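Local coordinates for catalase (Exiguobacterium oxidotolerans, PDB 2J2M), which catalyses the breakdown of hydrogen peroxide to water and dioxygen at the iron of a bound haem, at residues P187-R191 against H241-T246; R194-S200 against Y212-W217; E311-F315 against Q343-I347. All blocks are in the same frame, centred on the assembly; numbering follows the deposited sequence.

In the fold
The three contacts lie within the catalase family region and form a wide triangle, with centres about 22 Å apart for interactions 1 and 2 and about 23 Å apart for each of the other two pairs. Interactions 2 and 3 both touch the haem: V198 and H199 of the first approach a vinyl group, whereas Q343 and R346 of the second bind a propionate. Their nearest atoms are about 10 Å apart, and the two do not touch, though both reach the same haem. Interaction 1 stands back from the pocket, with the Y190 side chain about 10 Å from a haem. Along the chain, interaction 2 is nested inside the loop that interaction 1 closes.

Interaction 1 (P187-R191 against H241-T246); sequences PASYR and HASNDT
The carboxylate of D245 gathers R191 and S189 onto one side of the helix that starts at H241. R191 NH1 forms a salt bridge with D245 OD1 at 3.1 Å, through a bent, weak bond, and a straighter but longer weak bond to OD2; the guanidinium and carboxylate planes are turned 50° apart, so the two groups do not pair flat. A bend at chi3 (-96°) turns NH1 back toward the aspartate, while NH2 finds a second acid in D254. S189 OG donates to D245 OD2 at 2.9 Å, meeting it from above the carboxylate plane. OD2 therefore serves both residues, and its charge is probably offset in part. At the start of the helix H241 NE2 makes a weak, bent bond to A188 O (2.8 Å), the carbonyl oxygen lying at the edge of the imidazole. Inward from these bonds, A242 CB sits over one face of the Y190 ring, 3.7 Å from its centroid, in a CH-pi contact. T246 OG1, which donates to A242 O at 2.8 Å, lies 3.5 Å from Y190 CB. Beyond the ring, F60 touches Y190, S243 and T246, and E105 accepts hydrogen bonds from Y190 OH and S243 OG. The arrangement is a loop docked on the first turns of a helix, with a tyrosine that touches both helix 241-251 and strand 59-68 of the catalase domain's antiparallel sheet.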
loop_
_atom_site.group_PDB
_atom_site.type_symbol
_atom_site.label_atom_id
_atom_site.label_comp_id
_atom_site.label_asym_id
_atom_site.label_seq_id
_atom_site.Cartn_x
_atom_site.Cartn_y
_atom_site.Cartn_z
ATOM N N PRO A 187 20.834 15.611 -24.987
ATOM C CA PRO A 187 22.131 15.940 -24.388
ATOM C C PRO A 187 23.109 14.762 -24.404
ATOM O O PRO A 187 22.682 13.606 -24.325
ATOM C CB PRO A 187 21.760 16.316 -22.937
ATOM C CG PRO A 187 20.381 16.845 -23.046
ATOM C CD PRO A 187 19.720 15.939 -24.079
ATOM N N ALA A 188 24.400 15.057 -24.493
ATOM C CA ALA A 188 25.440 14.024 -24.512
ATOM C C ALA A 188 25.639 13.415 -23.122
ATOM O O ALA A 188 26.048 12.246 -22.977
ATOM C CB ALA A 188 26.779 14.595 -25.056
ATOM N N SER A 189 25.404 14.244 -22.106
ATOM C CA SER A 189 25.172 13.741 -20.769
ATOM C C SER A 189 24.580 14.790 -19.829
ATOM O O SER A 189 24.452 15.988 -20.157
ATOM C CB SER A 189 26.432 13.116 -20.164
ATOM O OG SER A 189 27.461 14.064 -20.111
ATOM N N TYR A 190 24.222 14.287 -18.653
ATOM C CA TYR A 190 23.723 15.087 -17.558
ATOM C C TYR A 190 24.632 16.260 -17.178
ATOM O O TYR A 190 24.132 17.337 -16.834
ATOM C CB TYR A 190 23.453 14.171 -16.363
ATOM C CG TYR A 190 22.382 13.122 -16.642
ATOM C CD1 TYR A 190 21.258 13.429 -17.390
ATOM C CD2 TYR A 190 22.496 11.822 -16.139
ATOM C CE1 TYR A 190 20.270 12.466 -17.643
ATOM C CE2 TYR A 190 21.511 10.859 -16.384
ATOM C CZ TYR A 190 20.399 11.195 -17.132
ATOM O OH TYR A 190 19.427 10.266 -17.374
ATOM N N ARG A 191 25.951 16.062 -17.265
ATOM C CA ARG A 191 26.910 17.084 -16.856
ATOM C C ARG A 191 27.154 18.100 -17.976
ATOM O O ARG A 191 27.747 19.175 -17.757
ATOM C CB ARG A 191 28.217 16.453 -16.357
ATOM C CG ARG A 191 29.020 15.731 -17.412
ATOM C CD ARG A 191 29.943 14.665 -16.804
ATOM N NE ARG A 191 31.271 15.209 -16.620
ATOM C CZ ARG A 191 32.296 15.015 -17.443
ATOM N NH1 ARG A 191 32.181 14.231 -18.507
ATOM N NH2 ARG A 191 33.461 15.584 -17.163
ATOM N N HIS A 241 24.404 5.523 -20.692
ATOM C CA HIS A 241 25.618 6.331 -20.947
ATOM C C HIS A 241 25.738 7.577 -20.077
ATOM O O HIS A 241 26.825 7.873 -19.575
ATOM C CB HIS A 241 25.812 6.682 -22.434
ATOM C CG HIS A 241 25.093 7.923 -22.863
ATOM N ND1 HIS A 241 23.762 7.926 -23.232
ATOM C CD2 HIS A 241 25.518 9.205 -22.977
ATOM C CE1 HIS A 241 23.396 9.160 -23.538
ATOM N NE2 HIS A 241 24.443 9.955 -23.393
ATOM N N ALA A 242 24.628 8.291 -19.881
ATOM C CA ALA A 242 24.681 9.565 -19.169
ATOM C C ALA A 242 24.988 9.325 -17.703
ATOM O O ALA A 242 25.837 10.005 -17.130
ATOM C CB ALA A 242 23.402 10.355 -19.358
ATOM N N SER A 243 24.318 8.328 -17.123
ATOM C CA SER A 243 24.554 7.893 -15.731
ATOM C C SER A 243 26.007 7.454 -15.535
ATOM O O SER A 243 26.688 7.944 -14.636
ATOM C CB SER A 243 23.611 6.732 -15.348
ATOM O OG SER A 243 22.304 7.222 -15.111
ATOM N N ASN A 244 26.443 6.513 -16.370
ATOM C CA ASN A 244 27.822 6.062 -16.435
ATOM C C ASN A 244 28.849 7.208 -16.453
ATOM O O ASN A 244 29.744 7.243 -15.606
ATOM C CB ASN A 244 28.006 5.204 -17.688
ATOM C CG ASN A 244 29.176 4.244 -17.579
ATOM O OD1 ASN A 244 29.826 4.142 -16.526
ATOM N ND2 ASN A 244 29.436 3.501 -18.669
ATOM N N ASP A 245 28.693 8.133 -17.409
ATOM C CA ASP A 245 29.613 9.256 -17.604
ATOM C C ASP A 245 29.630 10.209 -16.401
ATOM O O ASP A 245 30.696 10.648 -15.977
ATOM C CB ASP A 245 29.276 10.027 -18.907
ATOM C CG ASP A 245 30.018 11.364 -19.016
ATOM O OD1 ASP A 245 31.214 11.369 -19.336
ATOM O OD2 ASP A 245 29.407 12.425 -18.780
ATOM N N THR A 246 28.447 10.515 -15.854
ATOM C CA THR A 246 28.346 11.411 -14.688
ATOM C C THR A 246 28.864 10.744 -13.414
ATOM O O THR A 246 29.496 11.408 -12.561
ATOM C CB THR A 246 26.894 11.949 -14.439
ATOM O OG1 THR A 246 26.293 12.334 -15.676
ATOM C CG2 THR A 246 26.924 13.165 -13.537
#

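Interaction 2 (R194-S200 against Y212-W217); sequences RGSSVHS and YIKLRW. With HEM (protoporphyrin IX containing Fe), chain E.
S200, K214 and W217 bury the largest areas where 194-200 runs antiparallel to 212-217. At one end the strands pair regularly: G195 and W217 form a hydrogen-bonded pair through both their N-H and C=O groups, and S196 faces R216 in the next, non-hydrogen-bonded pair. The indole of W217 turns an edge to the glycine, its CD1 lying 4.0 Å from G195 CA, an approach that the missing side chain of G195 permits. F113 stacks on the same indole and F126 meets it edge-to-face. Strand 210-219 belongs to the antiparallel sheet of the catalase beta-barrel and pairs here with the short strand 195-196. Further along, S197 N donates to L215 O. The return bond goes to a side chain instead of a carbonyl, L215 N donating to S197 OG at 2.8 Å and nearly straight (172°). With chi1 at 55°, OG lies between its own N and C, where it can also donate to H199 O at 3.0 Å, in the carbonyl plane. K214 spans the residues that follow: its chain bends three times, CD passes 3.3 Å from H199 O, and NZ donates to V198 O at 2.6 Å from above the carbonyl plane, while W284 offers the ammonium a cation-pi contact. S200 closes the far end, its CA giving a C-H...O contact to I213 O (3.1 Å) and its OG lying 3.9 Å from Y212 CD1. V198 and H199 approach the haem, with H199 NE2 3.5 Å from the vinyl carbon CAB and H199 ND1 hydrogen-bonded to D329. On the face shared by S196 and R216 a water bonds to S196 OG and R216 NE; N130 O and Q263 are further partners of these side chains.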
loop_
_atom_site.group_PDB
_atom_site.type_symbol
_atom_site.label_atom_id
_atom_site.label_comp_id
_atom_site.label_asym_id
_atom_site.label_seq_id
_atom_site.Cartn_x
_atom_site.Cartn_y
_atom_site.Cartn_z
ATOM N N ARG A 194 22.222 22.295 -19.569
ATOM C CA ARG A 194 21.819 23.427 -18.749
ATOM C C ARG A 194 20.593 23.064 -17.913
ATOM O O ARG A 194 20.063 21.933 -18.015
ATOM C CB ARG A 194 21.551 24.657 -19.649
ATOM C CG ARG A 194 20.701 24.361 -20.900
ATOM C CD ARG A 194 19.875 25.561 -21.315
ATOM N NE ARG A 194 19.286 25.371 -22.648
ATOM C CZ ARG A 194 18.583 26.293 -23.311
ATOM N NH1 ARG A 194 18.116 26.013 -24.531
ATOM N NH2 ARG A 194 18.353 27.496 -22.762
ATOM N N GLY A 195 20.154 24.017 -17.078
ATOM C CA GLY A 195 18.932 23.875 -16.283
ATOM C C GLY A 195 18.095 25.135 -16.387
ATOM O O GLY A 195 18.641 26.224 -16.618
ATOM N N SER A 196 16.772 24.992 -16.212
ATOM C CA SER A 196 15.835 26.095 -16.362
ATOM C C SER A 196 14.661 25.923 -15.399
ATOM O O SER A 196 14.082 24.837 -15.324
ATOM C CB SER A 196 15.307 26.132 -17.802
ATOM O OG SER A 196 16.369 26.154 -18.729
ATOM N N SER A 197 14.307 26.969 -14.648
ATOM C CA SER A 197 13.101 26.869 -13.802
ATOM C C SER A 197 11.862 26.704 -14.668
ATOM O O SER A 197 10.853 26.138 -14.234
ATOM C CB SER A 197 12.950 28.080 -12.892
ATOM O OG SER A 197 12.966 29.274 -13.637
ATOM N N VAL A 198 11.975 27.192 -15.907
ATOM C CA VAL A 198 10.865 27.271 -16.865
ATOM C C VAL A 198 9.771 28.272 -16.432
ATOM O O VAL A 198 9.436 29.182 -17.202
ATOM C CB VAL A 198 10.300 25.851 -17.237
ATOM C CG1 VAL A 198 9.029 25.960 -18.116
ATOM C CG2 VAL A 198 11.398 25.027 -17.921
ATOM N N HIS A 199 9.208 28.083 -15.232
ATOM C CA HIS A 199 8.261 29.026 -14.627
ATOM C C HIS A 199 8.961 30.227 -13.988
ATOM O O HIS A 199 10.127 30.140 -13.593
ATOM C CB HIS A 199 7.443 28.358 -13.516
ATOM C CG HIS A 199 6.974 26.974 -13.839
ATOM N ND1 HIS A 199 5.982 26.715 -14.766
ATOM C CD2 HIS A 199 7.345 25.772 -13.338
ATOM C CE1 HIS A 199 5.768 25.412 -14.827
ATOM N NE2 HIS A 199 6.590 24.816 -13.977
ATOM N N SER A 200 8.226 31.337 -13.878
ATOM C CA SER A 200 8.571 32.400 -12.974
ATOM C C SER A 200 8.151 31.933 -11.586
ATOM O O SER A 200 7.185 31.163 -11.432
ATOM C CB SER A 200 7.829 33.686 -13.317
ATOM O OG SER A 200 6.410 33.480 -13.314
ATOM N N TYR A 212 9.132 38.955 -9.761
ATOM C CA TYR A 212 9.131 37.695 -10.520
ATOM C C TYR A 212 10.530 37.278 -10.956
ATOM O O TYR A 212 11.292 38.074 -11.510
ATOM C CB TYR A 212 8.252 37.790 -11.776
ATOM C CG TYR A 212 6.767 37.851 -11.489
ATOM C CD1 TYR A 212 6.067 36.702 -11.083
ATOM C CD2 TYR A 212 6.064 39.045 -11.633
ATOM C CE1 TYR A 212 4.711 36.742 -10.829
ATOM C CE2 TYR A 212 4.695 39.106 -11.371
ATOM C CZ TYR A 212 4.027 37.944 -10.966
ATOM O OH TYR A 212 2.681 37.990 -10.713
ATOM N N ILE A 213 10.844 36.003 -10.743
ATOM C CA ILE A 213 12.183 35.511 -11.054
ATOM C C ILE A 213 12.128 34.217 -11.865
ATOM O O ILE A 213 11.225 33.398 -11.679
ATOM C CB ILE A 213 13.052 35.312 -9.766
ATOM C CG1 ILE A 213 12.575 34.089 -8.977
ATOM C CG2 ILE A 213 13.038 36.569 -8.881
ATOM C CD1 ILE A 213 13.386 32.851 -9.242
ATOM N N LYS A 214 13.100 34.074 -12.765
ATOM C CA LYS A 214 13.376 32.832 -13.481
ATOM C C LYS A 214 14.782 32.395 -13.010
ATOM O O LYS A 214 15.640 33.246 -12.654
ATOM C CB LYS A 214 13.381 33.100 -14.989
ATOM C CG LYS A 214 12.566 32.158 -15.889
ATOM C CD LYS A 214 11.090 32.408 -15.746
ATOM C CE LYS A 214 10.380 32.635 -17.070
ATOM N NZ LYS A 214 10.239 31.533 -18.066
ATOM N N LEU A 215 15.007 31.077 -12.998
ATOM C CA LEU A 215 16.267 30.512 -12.541
ATOM C C LEU A 215 16.944 29.782 -13.671
ATOM O O LEU A 215 16.282 29.139 -14.476
ATOM C CB LEU A 215 16.038 29.582 -11.362
ATOM C CG LEU A 215 16.372 29.993 -9.921
ATOM C CD1 LEU A 215 16.939 31.411 -9.715
ATOM C CD2 LEU A 215 15.190 29.709 -8.972
ATOM N N ARG A 216 18.270 29.840 -13.677
ATOM C CA ARG A 216 19.089 29.479 -14.823
ATOM C C ARG A 216 20.378 28.760 -14.373
ATOM O O ARG A 216 21.175 29.334 -13.625
ATOM C CB ARG A 216 19.459 30.779 -15.570
ATOM C CG ARG A 216 18.884 30.941 -16.979
ATOM C CD ARG A 216 17.398 31.284 -17.096
ATOM N NE ARG A 216 16.997 30.580 -18.303
ATOM C CZ ARG A 216 16.291 31.029 -19.332
ATOM N NH1 ARG A 216 15.721 32.217 -19.348
ATOM N NH2 ARG A 216 16.101 30.207 -20.336
ATOM N N TRP A 217 20.567 27.509 -14.790
ATOM C CA TRP A 217 21.848 26.810 -14.568
ATOM C C TRP A 217 22.680 26.712 -15.847
ATOM O O TRP A 217 22.157 26.343 -16.901
ATOM C CB TRP A 217 21.641 25.397 -14.023
ATOM C CG TRP A 217 20.940 25.284 -12.700
ATOM C CD1 TRP A 217 19.598 25.067 -12.500
ATOM C CD2 TRP A 217 21.538 25.330 -11.394
ATOM N NE1 TRP A 217 19.336 24.977 -11.165
ATOM C CE2 TRP A 217 20.502 25.125 -10.459
ATOM C CE3 TRP A 217 22.845 25.503 -10.927
ATOM C CZ2 TRP A 217 20.728 25.113 -9.071
ATOM C CZ3 TRP A 217 23.077 25.491 -9.532
ATOM C CH2 TRP A 217 22.022 25.290 -8.631
HETATM C CHA HEM E . 8.603 14.556 -12.145
HETATM C CHB HEM E . 10.117 18.579 -14.458
HETATM C CHC HEM E . 5.520 19.693 -15.408
HETATM C CHD HEM E . 4.000 16.112 -12.558
HETATM C C1A HEM E . 9.422 15.565 -12.646
HETATM C C2A HEM E . 10.873 15.674 -12.511
HETATM C C3A HEM E . 11.287 16.791 -13.156
HETATM C C4A HEM E . 10.122 17.420 -13.721
HETATM C CMA HEM E . 12.726 17.345 -13.296
HETATM C CAA HEM E . 11.754 14.642 -11.761
HETATM C CBA HEM E . 11.989 15.001 -10.291
HETATM C CGA HEM E . 12.908 13.939 -9.729
HETATM O O1A HEM E . 12.469 13.132 -8.867
HETATM O O2A HEM E . 14.087 13.884 -10.171
HETATM C C1B HEM E . 9.010 19.274 -14.866
HETATM C C2B HEM E . 8.981 20.624 -15.407
HETATM C C3B HEM E . 7.704 20.905 -15.665
HETATM C C4B HEM E . 6.897 19.766 -15.298
HETATM C CMB HEM E . 10.193 21.578 -15.600
HETATM C CAB HEM E . 7.127 22.224 -16.204
HETATM C CBB HEM E . 7.720 22.900 -17.182
HETATM C C1C HEM E . 4.688 18.902 -14.661
HETATM C C2C HEM E . 3.261 19.072 -14.467
HETATM C C3C HEM E . 2.863 18.069 -13.661
HETATM C C4C HEM E . 4.014 17.241 -13.338
HETATM C CMC HEM E . 2.374 20.217 -15.042
HETATM C CAC HEM E . 1.432 17.766 -13.157
HETATM C CBC HEM E . 0.872 18.471 -12.167
HETATM C C1D HEM E . 5.066 15.322 -12.192
HETATM C C2D HEM E . 4.972 14.131 -11.372
HETATM C C3D HEM E . 6.416 13.650 -11.231
HETATM C C4D HEM E . 7.233 14.595 -11.984
HETATM C CMD HEM E . 3.680 13.520 -10.731
HETATM C CAD HEM E . 6.917 12.425 -10.444
HETATM C CBD HEM E . 7.545 12.943 -9.149
HETATM C CGD HEM E . 7.790 11.835 -8.141
HETATM O O1D HEM E . 7.312 10.663 -8.300
HETATM O O2D HEM E . 8.467 12.143 -7.137
HETATM N NA HEM E . 9.013 16.659 -13.387
HETATM N NB HEM E . 7.725 18.778 -14.818
HETATM N NC HEM E . 5.106 17.786 -13.957
HETATM N ND HEM E . 6.394 15.557 -12.515
HETATM FE FE HEM E . 7.059 17.339 -13.405
HETATM O O HOH W 1 18.207 28.051 -19.424
#

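Interaction 3 (E311-F315 against Q343-I347); sequences ESVGF and QRHRI. With HEM (protoporphyrin IX containing Fe), chain E.
The irregular segment 311-315 passes the last turn of helix 330-346 with its backbone 6.4 Å away, measured CA to CA, both at S312-I347 and at G314-Q343. R346 spans the two segments. Extended from CA to CD and then bent at chi3 (78°), it holds its guanidinium edge between loop and haem: NH2 donates to E311 O (2.8 Å) and NH1 to V313 O in the guanidinium plane (3.0 Å), while NE reaches the propionate oxygen O1D and NH1 also reaches O2D, each at 2.7 Å. Q343 NE2 adds a second grip on O2D (3.1 Å) and donates to F315 O at 2.8 Å, so that one amide ties helix, loop and cofactor. A leucine in place of R346 would probably deprive this propionate of two hydrogen bonds and an adjacent positive charge, and the E311 and V313 carbonyls of these donors. A water links E311 OE2 to R346 NH2, and E311 also forms a salt bridge with R53, which also hydrogen-bonds the haem. V313 and F315 lie against strands 87-95 and 112-119, placing the loop between the sheet and helix 330-346.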
loop_
_atom_site.group_PDB
_atom_site.type_symbol
_atom_site.label_atom_id
_atom_site.label_comp_id
_atom_site.label_asym_id
_atom_site.label_seq_id
_atom_site.Cartn_x
_atom_site.Cartn_y
_atom_site.Cartn_z
ATOM N N GLU A 311 16.515 6.831 -5.775
ATOM C CA GLU A 311 15.171 6.353 -6.070
ATOM C C GLU A 311 14.163 6.920 -5.075
ATOM O O GLU A 311 13.042 7.230 -5.449
ATOM C CB GLU A 311 15.084 4.817 -6.172
ATOM C CG GLU A 311 13.707 4.288 -6.668
ATOM C CD GLU A 311 13.401 4.766 -8.099
ATOM O OE1 GLU A 311 14.370 4.869 -8.872
ATOM O OE2 GLU A 311 12.230 5.068 -8.447
ATOM N N SER A 312 14.593 7.105 -3.830
ATOM C CA SER A 312 13.699 7.480 -2.734
ATOM C C SER A 312 13.513 8.997 -2.501
ATOM O O SER A 312 12.568 9.400 -1.803
ATOM C CB SER A 312 14.113 6.770 -1.436
ATOM O OG SER A 312 13.719 5.397 -1.438
ATOM N N VAL A 313 14.395 9.835 -3.050
ATOM C CA VAL A 313 14.181 11.269 -2.980
ATOM C C VAL A 313 12.874 11.693 -3.656
ATOM O O VAL A 313 12.480 11.139 -4.686
ATOM C CB VAL A 313 15.395 12.102 -3.551
ATOM C CG1 VAL A 313 15.534 11.977 -5.089
ATOM C CG2 VAL A 313 15.322 13.582 -3.094
ATOM N N GLY A 314 12.212 12.674 -3.062
ATOM C CA GLY A 314 11.144 13.386 -3.729
ATOM C C GLY A 314 11.393 14.878 -3.731
ATOM O O GLY A 314 11.831 15.436 -2.723
ATOM N N PHE A 315 11.130 15.528 -4.866
ATOM C CA PHE A 315 11.223 16.980 -4.966
ATOM C C PHE A 315 9.874 17.590 -5.359
ATOM O O PHE A 315 9.038 16.935 -5.977
ATOM C CB PHE A 315 12.219 17.421 -6.031
ATOM C CG PHE A 315 13.550 16.736 -6.002
ATOM C CD1 PHE A 315 14.641 17.337 -5.377
ATOM C CD2 PHE A 315 13.750 15.550 -6.710
ATOM C CE1 PHE A 315 15.900 16.730 -5.418
ATOM C CE2 PHE A 315 14.995 14.946 -6.756
ATOM C CZ PHE A 315 16.076 15.531 -6.103
ATOM N N GLN A 343 4.239 11.431 -4.233
ATOM C CA GLN A 343 5.251 10.901 -3.331
ATOM C C GLN A 343 4.629 10.201 -2.118
ATOM O O GLN A 343 5.184 9.224 -1.607
ATOM C CB GLN A 343 6.224 11.996 -2.919
ATOM C CG GLN A 343 7.163 12.407 -4.059
ATOM C CD GLN A 343 7.564 13.887 -4.019
ATOM O OE1 GLN A 343 7.489 14.529 -2.979
ATOM N NE2 GLN A 343 7.997 14.423 -5.152
ATOM N N ARG A 344 3.474 10.660 -1.671
ATOM C CA ARG A 344 2.780 9.980 -0.562
ATOM C C ARG A 344 2.368 8.557 -0.968
ATOM O O ARG A 344 2.267 7.659 -0.126
ATOM C CB ARG A 344 1.572 10.805 -0.067
ATOM C CG ARG A 344 2.009 12.041 0.706
ATOM C CD ARG A 344 0.938 13.137 0.768
ATOM N NE ARG A 344 1.565 14.416 1.117
ATOM C CZ ARG A 344 1.332 15.580 0.515
ATOM N NH1 ARG A 344 0.407 15.699 -0.450
ATOM N NH2 ARG A 344 2.007 16.645 0.908
ATOM N N HIS A 345 2.158 8.370 -2.274
ATOM C CA HIS A 345 1.818 7.065 -2.827
ATOM C C HIS A 345 3.104 6.303 -3.172
ATOM O O HIS A 345 3.317 5.193 -2.693
ATOM C CB HIS A 345 0.903 7.264 -4.041
ATOM C CG HIS A 345 1.107 6.267 -5.144
ATOM N ND1 HIS A 345 0.680 4.957 -5.061
ATOM C CD2 HIS A 345 1.660 6.404 -6.369
ATOM C CE1 HIS A 345 0.985 4.324 -6.178
ATOM N NE2 HIS A 345 1.578 5.180 -6.990
ATOM N N ARG A 346 3.988 6.925 -3.950
ATOM C CA ARG A 346 5.220 6.275 -4.411
ATOM C C ARG A 346 6.235 5.916 -3.298
ATOM O O ARG A 346 6.875 4.869 -3.344
ATOM C CB ARG A 346 5.881 7.119 -5.511
ATOM C CG ARG A 346 7.294 6.651 -5.883
ATOM C CD ARG A 346 7.898 7.385 -7.095
ATOM N NE ARG A 346 8.408 8.733 -6.771
ATOM C CZ ARG A 346 9.593 8.988 -6.210
ATOM N NH1 ARG A 346 9.975 10.233 -5.993
ATOM N NH2 ARG A 346 10.395 8.003 -5.844
ATOM N N ILE A 347 6.418 6.786 -2.319
ATOM C CA ILE A 347 7.483 6.549 -1.356
ATOM C C ILE A 347 6.808 6.207 -0.058
ATOM O O ILE A 347 7.294 5.354 0.679
ATOM C CB ILE A 347 8.415 7.793 -1.160
ATOM C CG1 ILE A 347 8.884 8.366 -2.500
ATOM C CG2 ILE A 347 9.630 7.437 -0.303
ATOM C CD1 ILE A 347 9.401 9.818 -2.389
HETATM C CHA HEM E . 8.603 14.556 -12.145
HETATM C CHB HEM E . 10.117 18.579 -14.458
HETATM C CHC HEM E . 5.520 19.693 -15.408
HETATM C CHD HEM E . 4.000 16.112 -12.558
HETATM C C1A HEM E . 9.422 15.565 -12.646
HETATM C C2A HEM E . 10.873 15.674 -12.511
HETATM C C3A HEM E . 11.287 16.791 -13.156
HETATM C C4A HEM E . 10.122 17.420 -13.721
HETATM C CMA HEM E . 12.726 17.345 -13.296
HETATM C CAA HEM E . 11.754 14.642 -11.761
HETATM C CBA HEM E . 11.989 15.001 -10.291
HETATM C CGA HEM E . 12.908 13.939 -9.729
HETATM O O1A HEM E . 12.469 13.132 -8.867
HETATM O O2A HEM E . 14.087 13.884 -10.171
HETATM C C1B HEM E . 9.010 19.274 -14.866
HETATM C C2B HEM E . 8.981 20.624 -15.407
HETATM C C3B HEM E . 7.704 20.905 -15.665
HETATM C C4B HEM E . 6.897 19.766 -15.298
HETATM C CMB HEM E . 10.193 21.578 -15.600
HETATM C CAB HEM E . 7.127 22.224 -16.204
HETATM C CBB HEM E . 7.720 22.900 -17.182
HETATM C C1C HEM E . 4.688 18.902 -14.661
HETATM C C2C HEM E . 3.261 19.072 -14.467
HETATM C C3C HEM E . 2.863 18.069 -13.661
HETATM C C4C HEM E . 4.014 17.241 -13.338
HETATM C CMC HEM E . 2.374 20.217 -15.042
HETATM C CAC HEM E . 1.432 17.766 -13.157
HETATM C CBC HEM E . 0.872 18.471 -12.167
HETATM C C1D HEM E . 5.066 15.322 -12.192
HETATM C C2D HEM E . 4.972 14.131 -11.372
HETATM C C3D HEM E . 6.416 13.650 -11.231
HETATM C C4D HEM E . 7.233 14.595 -11.984
HETATM C CMD HEM E . 3.680 13.520 -10.731
HETATM C CAD HEM E . 6.917 12.425 -10.444
HETATM C CBD HEM E . 7.545 12.943 -9.149
HETATM C CGD HEM E . 7.790 11.835 -8.141
HETATM O O1D HEM E . 7.312 10.663 -8.300
HETATM O O2D HEM E . 8.467 12.143 -7.137
HETATM N NA HEM E . 9.013 16.659 -13.387
HETATM N NB HEM E . 7.725 18.778 -14.818
HETATM N NC HEM E . 5.106 17.786 -13.957
HETATM N ND HEM E . 6.394 15.557 -12.515
HETATM FE FE HEM E . 7.059 17.339 -13.405
HETATM O O HOH W 2 10.381 5.139 -6.650
#